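Local coordinates for protein nuclear receptor subfamily 0 group B member 1 (Mus musculus, PDB 3F5C) that acts as a corepressor without a DNA-binding domain, pairing with other nuclear receptors and damping their transcriptional activity, at residues A158-I171 against R223-I237. Residues are numbered along the deposited sequence; the frame is centred on the assembly and turned at random.
Sequences AIKSFFFKCWSLNI and RSAELNSALFLLRFI
F162 and L233 form the closest CA pair, 5.9 Å apart, between helices 158-168 and 223-234, whose axes run antiparallel at 169° and come within 9.3 Å. The F162 ring carries the middle of the interface. With CG anti to the backbone N (chi1 171°), it reaches toward helix 223-234, where L234 CD1 sits over the ring centre, 3.6 Å from the centroid and 13° off the normal, a CH-pi contact. C166 SG, one turn on, covers the opposite face near the rim, so the ring is sandwiched; its edge is turned to the A230 carbonyl. L233 CD2 lies against K165 CB and the S161 carbonyl on the outer flank. Beside it, the K165 chain bends at chi2 and chi4 to bring NZ to S229 OG in a weak hydrogen bond. Where 158-171 begins and 223-237 ends, I237 CD1 packs on I159 CG1 at 3.9 Å, the two side chains crossing at about a right angle, and also touches A158 CB. At the other end, L169 crosses E226 at a slant, CD1 against the backbone carbonyl of E226 and CD2 against its side chain, and R223 NH2 makes a weak hydrogen bond to L169 O. The guanidinium is steadied more firmly by salt bridges, from NE to E226 OE1 (3.0 Å, nearly in the guanidinium plane) and from NH1 to E175 of helix 173-184. Further inward, F162 rests on L95 and L234 on P91 and M94, all of helix 78-99. This antiparallel pairing, backed by a third helix, belongs to the layered all-helical fold of the nuclear receptor ligand-binding domain.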
loop_
_atom_site.group_PDB
_atom_site.type_symbol
_atom_site.label_atom_id
_atom_site.label_comp_id
_atom_site.label_asym_id
_atom_site.label_seq_id
_atom_site.Cartn_x
_atom_site.Cartn_y
_atom_site.Cartn_z
ATOM N N ALA B 158 29.427 -21.160 -17.761
ATOM C CA ALA B 158 28.021 -20.753 -17.661
ATOM C C ALA B 158 27.878 -19.504 -16.855
ATOM O O ALA B 158 27.016 -18.672 -17.152
ATOM C CB ALA B 158 27.138 -21.863 -17.043
ATOM N N ILE B 159 28.724 -19.392 -15.832
ATOM C CA ILE B 159 28.656 -18.301 -14.874
ATOM C C ILE B 159 29.074 -17.020 -15.566
ATOM O O ILE B 159 28.334 -16.040 -15.575
ATOM C CB ILE B 159 29.555 -18.566 -13.660
ATOM C CG1 ILE B 159 29.052 -19.790 -12.890
ATOM C CG2 ILE B 159 29.628 -17.341 -12.769
ATOM C CD1 ILE B 159 29.800 -20.075 -11.613
ATOM N N LYS B 160 30.252 -17.035 -16.180
ATOM C CA LYS B 160 30.713 -15.871 -16.917
ATOM C C LYS B 160 29.687 -15.464 -17.967
ATOM O O LYS B 160 29.157 -14.348 -17.903
ATOM C CB LYS B 160 32.070 -16.138 -17.546
ATOM C CG LYS B 160 33.128 -16.559 -16.539
ATOM C CD LYS B 160 34.555 -16.352 -17.075
ATOM C CE LYS B 160 34.833 -17.121 -18.390
ATOM N NZ LYS B 160 36.219 -16.918 -18.930
ATOM N N SER B 161 29.395 -16.364 -18.912
ATOM C CA SER B 161 28.373 -16.117 -19.933
ATOM C C SER B 161 27.173 -15.363 -19.344
ATOM O O SER B 161 26.765 -14.310 -19.842
ATOM C CB SER B 161 27.894 -17.423 -20.562
ATOM O OG SER B 161 28.973 -18.230 -20.968
ATOM N N PHE B 162 26.609 -15.909 -18.276
ATOM C CA PHE B 162 25.490 -15.263 -17.612
ATOM C C PHE B 162 25.843 -13.834 -17.183
ATOM O O PHE B 162 25.152 -12.880 -17.543
ATOM C CB PHE B 162 25.019 -16.090 -16.412
ATOM C CG PHE B 162 24.009 -15.389 -15.567
ATOM C CD1 PHE B 162 22.707 -15.243 -15.996
ATOM C CD2 PHE B 162 24.364 -14.851 -14.342
ATOM C CE1 PHE B 162 21.777 -14.565 -15.207
ATOM C CE2 PHE B 162 23.444 -14.188 -13.554
ATOM C CZ PHE B 162 22.155 -14.052 -13.987
ATOM N N PHE B 163 26.918 -13.682 -16.418
ATOM C CA PHE B 163 27.305 -12.362 -15.942
ATOM C C PHE B 163 27.298 -11.385 -17.108
ATOM O O PHE B 163 26.613 -10.365 -17.079
ATOM C CB PHE B 163 28.695 -12.417 -15.315
ATOM C CG PHE B 163 28.702 -12.828 -13.869
ATOM C CD1 PHE B 163 27.836 -13.799 -13.390
ATOM C CD2 PHE B 163 29.595 -12.259 -12.988
ATOM C CE1 PHE B 163 27.851 -14.179 -12.054
ATOM C CE2 PHE B 163 29.615 -12.641 -11.655
ATOM C CZ PHE B 163 28.744 -13.599 -11.196
ATOM N N PHE B 164 28.050 -11.722 -18.146
ATOM C CA PHE B 164 28.171 -10.852 -19.289
ATOM C C PHE B 164 26.820 -10.543 -19.888
ATOM O O PHE B 164 26.527 -9.393 -20.179
ATOM C CB PHE B 164 29.089 -11.461 -20.337
ATOM C CG PHE B 164 30.536 -11.522 -19.915
ATOM C CD1 PHE B 164 31.371 -10.428 -20.081
ATOM C CD2 PHE B 164 31.064 -12.674 -19.352
ATOM C CE1 PHE B 164 32.706 -10.486 -19.690
ATOM C CE2 PHE B 164 32.396 -12.738 -18.964
ATOM C CZ PHE B 164 33.216 -11.642 -19.133
ATOM N N LYS B 165 25.986 -11.555 -20.075
ATOM C CA LYS B 165 24.658 -11.286 -20.612
ATOM C C LYS B 165 23.964 -10.200 -19.817
ATOM O O LYS B 165 23.362 -9.301 -20.394
ATOM C CB LYS B 165 23.774 -12.530 -20.663
ATOM C CG LYS B 165 22.675 -12.389 -21.696
ATOM C CD LYS B 165 23.297 -12.258 -23.118
ATOM C CE LYS B 165 22.408 -11.532 -24.136
ATOM N NZ LYS B 165 21.168 -12.269 -24.485
ATOM N N CYS B 166 24.050 -10.279 -18.493
ATOM C CA CYS B 166 23.372 -9.322 -17.632
ATOM C C CYS B 166 23.933 -7.953 -17.886
ATOM O O CYS B 166 23.202 -6.979 -18.018
ATOM C CB CYS B 166 23.592 -9.672 -16.166
ATOM S SG CYS B 166 22.774 -11.162 -15.645
ATOM N N TRP B 167 25.254 -7.892 -17.946
ATOM C CA TRP B 167 25.935 -6.629 -18.098
ATOM C C TRP B 167 25.588 -5.988 -19.419
ATOM O O TRP B 167 25.216 -4.822 -19.462
ATOM C CB TRP B 167 27.437 -6.821 -17.963
ATOM C CG TRP B 167 27.828 -7.272 -16.588
ATOM C CD1 TRP B 167 27.165 -7.025 -15.407
ATOM C CD2 TRP B 167 28.984 -8.026 -16.244
ATOM N NE1 TRP B 167 27.842 -7.597 -14.358
ATOM C CE2 TRP B 167 28.966 -8.217 -14.845
ATOM C CE3 TRP B 167 30.035 -8.567 -16.982
ATOM C CZ2 TRP B 167 29.959 -8.925 -14.176
ATOM C CZ3 TRP B 167 31.018 -9.268 -16.317
ATOM C CH2 TRP B 167 30.972 -9.444 -14.927
ATOM N N SER B 168 25.680 -6.767 -20.491
ATOM C CA SER B 168 25.371 -6.272 -21.826
ATOM C C SER B 168 23.922 -5.806 -21.942
ATOM O O SER B 168 23.563 -5.150 -22.916
ATOM C CB SER B 168 25.652 -7.334 -22.886
ATOM O OG SER B 168 24.650 -8.326 -22.861
ATOM N N LEU B 169 23.095 -6.133 -20.951
ATOM C CA LEU B 169 21.681 -5.745 -20.966
ATOM C C LEU B 169 21.358 -4.509 -20.087
ATOM O O LEU B 169 20.218 -4.025 -20.058
ATOM C CB LEU B 169 20.798 -6.941 -20.577
ATOM C CG LEU B 169 20.407 -7.936 -21.672
ATOM C CD1 LEU B 169 19.705 -9.141 -21.092
ATOM C CD2 LEU B 169 19.507 -7.266 -22.669
ATOM N N ASN B 170 22.363 -4.021 -19.358
ATOM C CA ASN B 170 22.251 -2.794 -18.565
ATOM C C ASN B 170 21.074 -2.782 -17.611
ATOM O O ASN B 170 20.263 -1.857 -17.616
ATOM C CB ASN B 170 22.165 -1.578 -19.478
ATOM C CG ASN B 170 23.386 -1.418 -20.319
ATOM O OD1 ASN B 170 23.299 -1.236 -21.534
ATOM N ND2 ASN B 170 24.549 -1.518 -19.684
ATOM N N ILE B 171 21.028 -3.777 -16.745
ATOM C CA ILE B 171 19.917 -3.929 -15.827
ATOM C C ILE B 171 19.967 -2.970 -14.618
ATOM O O ILE B 171 20.966 -2.909 -13.892
ATOM C CB ILE B 171 19.854 -5.382 -15.363
ATOM C CG1 ILE B 171 19.957 -6.295 -16.568
ATOM C CG2 ILE B 171 18.561 -5.659 -14.642
ATOM C CD1 ILE B 171 19.981 -7.707 -16.225
ATOM N N ARG B 223 11.871 -6.009 -24.374
ATOM C CA ARG B 223 12.666 -6.025 -23.144
ATOM C C ARG B 223 12.347 -7.239 -22.301
ATOM O O ARG B 223 13.213 -7.749 -21.594
ATOM C CB ARG B 223 12.460 -4.773 -22.304
ATOM C CG ARG B 223 13.755 -4.177 -21.773
ATOM C CD ARG B 223 14.683 -5.231 -21.259
ATOM N NE ARG B 223 16.035 -4.728 -21.021
ATOM C CZ ARG B 223 16.448 -4.224 -19.860
ATOM N NH1 ARG B 223 15.600 -4.143 -18.832
ATOM N NH2 ARG B 223 17.704 -3.796 -19.726
ATOM N N SER B 224 11.105 -7.705 -22.378
ATOM C CA SER B 224 10.713 -8.920 -21.669
ATOM C C SER B 224 11.551 -10.120 -22.106
ATOM O O SER B 224 12.112 -10.822 -21.274
ATOM C CB SER B 224 9.236 -9.217 -21.896
ATOM O OG SER B 224 8.883 -10.443 -21.288
ATOM N N ALA B 225 11.624 -10.346 -23.418
ATOM C CA ALA B 225 12.437 -11.412 -23.991
ATOM C C ALA B 225 13.883 -11.242 -23.574
ATOM O O ALA B 225 14.572 -12.216 -23.318
ATOM C CB ALA B 225 12.329 -11.410 -25.491
ATOM N N GLU B 226 14.349 -10.004 -23.500
ATOM C CA GLU B 226 15.727 -9.740 -23.105
ATOM C C GLU B 226 15.989 -10.207 -21.693
ATOM O O GLU B 226 17.058 -10.705 -21.378
ATOM C CB GLU B 226 16.040 -8.254 -23.221
ATOM C CG GLU B 226 16.011 -7.739 -24.644
ATOM C CD GLU B 226 16.682 -6.390 -24.795
ATOM O OE1 GLU B 226 16.909 -5.698 -23.775
ATOM O OE2 GLU B 226 16.985 -6.023 -25.948
ATOM N N LEU B 227 15.000 -10.043 -20.839
ATOM C CA LEU B 227 15.169 -10.418 -19.454
ATOM C C LEU B 227 15.084 -11.917 -19.295
ATOM O O LEU B 227 15.907 -12.509 -18.622
ATOM C CB LEU B 227 14.111 -9.746 -18.584
ATOM C CG LEU B 227 14.208 -8.225 -18.483
ATOM C CD1 LEU B 227 13.238 -7.720 -17.439
ATOM C CD2 LEU B 227 15.623 -7.776 -18.160
ATOM N N ASN B 228 14.070 -12.524 -19.902
ATOM C CA ASN B 228 13.883 -13.958 -19.820
ATOM C C ASN B 228 15.123 -14.609 -20.395
ATOM O O ASN B 228 15.443 -15.748 -20.079
ATOM C CB ASN B 228 12.631 -14.396 -20.583
ATOM C CG ASN B 228 11.356 -13.785 -20.034
ATOM O OD1 ASN B 228 11.317 -13.286 -18.905
ATOM N ND2 ASN B 228 10.295 -13.829 -20.832
ATOM N N SER B 229 15.826 -13.854 -21.231
ATOM C CA SER B 229 17.023 -14.320 -21.912
ATOM C C SER B 229 18.094 -14.671 -20.898
ATOM O O SER B 229 18.684 -15.738 -20.953
ATOM C CB SER B 229 17.529 -13.222 -22.837
ATOM O OG SER B 229 18.717 -13.614 -23.467
ATOM N N ALA B 230 18.334 -13.759 -19.961
ATOM C CA ALA B 230 19.303 -13.967 -18.879
ATOM C C ALA B 230 18.850 -15.019 -17.884
ATOM O O ALA B 230 19.653 -15.811 -17.409
ATOM C CB ALA B 230 19.574 -12.669 -18.145
ATOM N N LEU B 231 17.566 -15.012 -17.557
ATOM C CA LEU B 231 16.980 -16.042 -16.707
ATOM C C LEU B 231 17.222 -17.451 -17.253
ATOM O O LEU B 231 17.659 -18.352 -16.540
ATOM C CB LEU B 231 15.479 -15.806 -16.565
ATOM C CG LEU B 231 15.025 -14.613 -15.720
ATOM C CD1 LEU B 231 13.537 -14.340 -15.923
ATOM C CD2 LEU B 231 15.315 -14.852 -14.264
ATOM N N PHE B 232 16.918 -17.640 -18.525
ATOM C CA PHE B 232 17.190 -18.906 -19.201
ATOM C C PHE B 232 18.657 -19.321 -19.108
ATOM O O PHE B 232 18.981 -20.488 -18.942
ATOM C CB PHE B 232 16.768 -18.789 -20.664
ATOM C CG PHE B 232 17.240 -19.903 -21.525
ATOM C CD1 PHE B 232 16.476 -21.050 -21.681
ATOM C CD2 PHE B 232 18.425 -19.802 -22.200
ATOM C CE1 PHE B 232 16.896 -22.081 -22.500
ATOM C CE2 PHE B 232 18.849 -20.824 -23.009
ATOM C CZ PHE B 232 18.087 -21.966 -23.163
ATOM N N LEU B 233 19.543 -18.352 -19.213
ATOM C CA LEU B 233 20.958 -18.630 -19.164
ATOM C C LEU B 233 21.416 -18.957 -17.736
ATOM O O LEU B 233 22.516 -19.470 -17.513
ATOM C CB LEU B 233 21.700 -17.427 -19.728
ATOM C CG LEU B 233 23.135 -17.664 -20.165
ATOM C CD1 LEU B 233 23.240 -18.907 -21.010
ATOM C CD2 LEU B 233 23.631 -16.453 -20.905
ATOM N N LEU B 234 20.544 -18.677 -16.776
ATOM C CA LEU B 234 20.838 -18.863 -15.358
ATOM C C LEU B 234 20.488 -20.254 -14.880
ATOM O O LEU B 234 21.145 -20.808 -14.006
ATOM C CB LEU B 234 20.036 -17.874 -14.519
ATOM C CG LEU B 234 20.310 -17.774 -13.017
ATOM C CD1 LEU B 234 21.715 -17.306 -12.707
ATOM C CD2 LEU B 234 19.315 -16.833 -12.392
ATOM N N ARG B 235 19.432 -20.814 -15.442
ATOM C CA ARG B 235 18.968 -22.104 -14.990
ATOM C C ARG B 235 20.027 -23.190 -15.157
ATOM O O ARG B 235 19.862 -24.296 -14.639
ATOM C CB ARG B 235 17.691 -22.473 -15.729
ATOM C CG ARG B 235 17.652 -21.977 -17.158
ATOM C CD ARG B 235 16.586 -22.685 -17.978
ATOM N NE ARG B 235 15.317 -22.814 -17.263
ATOM C CZ ARG B 235 14.322 -21.935 -17.321
ATOM N NH1 ARG B 235 14.430 -20.836 -18.056
ATOM N NH2 ARG B 235 13.209 -22.162 -16.647
ATOM N N PHE B 236 21.120 -22.873 -15.846
ATOM C CA PHE B 236 22.123 -23.886 -16.161
ATOM C C PHE B 236 23.405 -23.767 -15.331
ATOM O O PHE B 236 24.484 -24.205 -15.749
ATOM C CB PHE B 236 22.412 -23.888 -17.656
ATOM C CG PHE B 236 21.195 -24.148 -18.483
ATOM C CD1 PHE B 236 20.747 -23.208 -19.379
ATOM C CD2 PHE B 236 20.457 -25.314 -18.309
ATOM C CE1 PHE B 236 19.613 -23.442 -20.114
ATOM C CE2 PHE B 236 19.319 -25.554 -19.047
ATOM C CZ PHE B 236 18.896 -24.620 -19.948
ATOM N N ILE B 237 23.250 -23.253 -14.111
ATOM C CA ILE B 237 24.367 -23.015 -13.193
ATOM C C ILE B 237 24.762 -24.197 -12.260
ATOM O O ILE B 237 25.932 -24.566 -12.189
ATOM C CB ILE B 237 24.093 -21.790 -12.359
ATOM C CG1 ILE B 237 23.977 -20.569 -13.266
ATOM C CG2 ILE B 237 25.195 -21.595 -11.376
ATOM C CD1 ILE B 237 25.256 -20.125 -13.877
#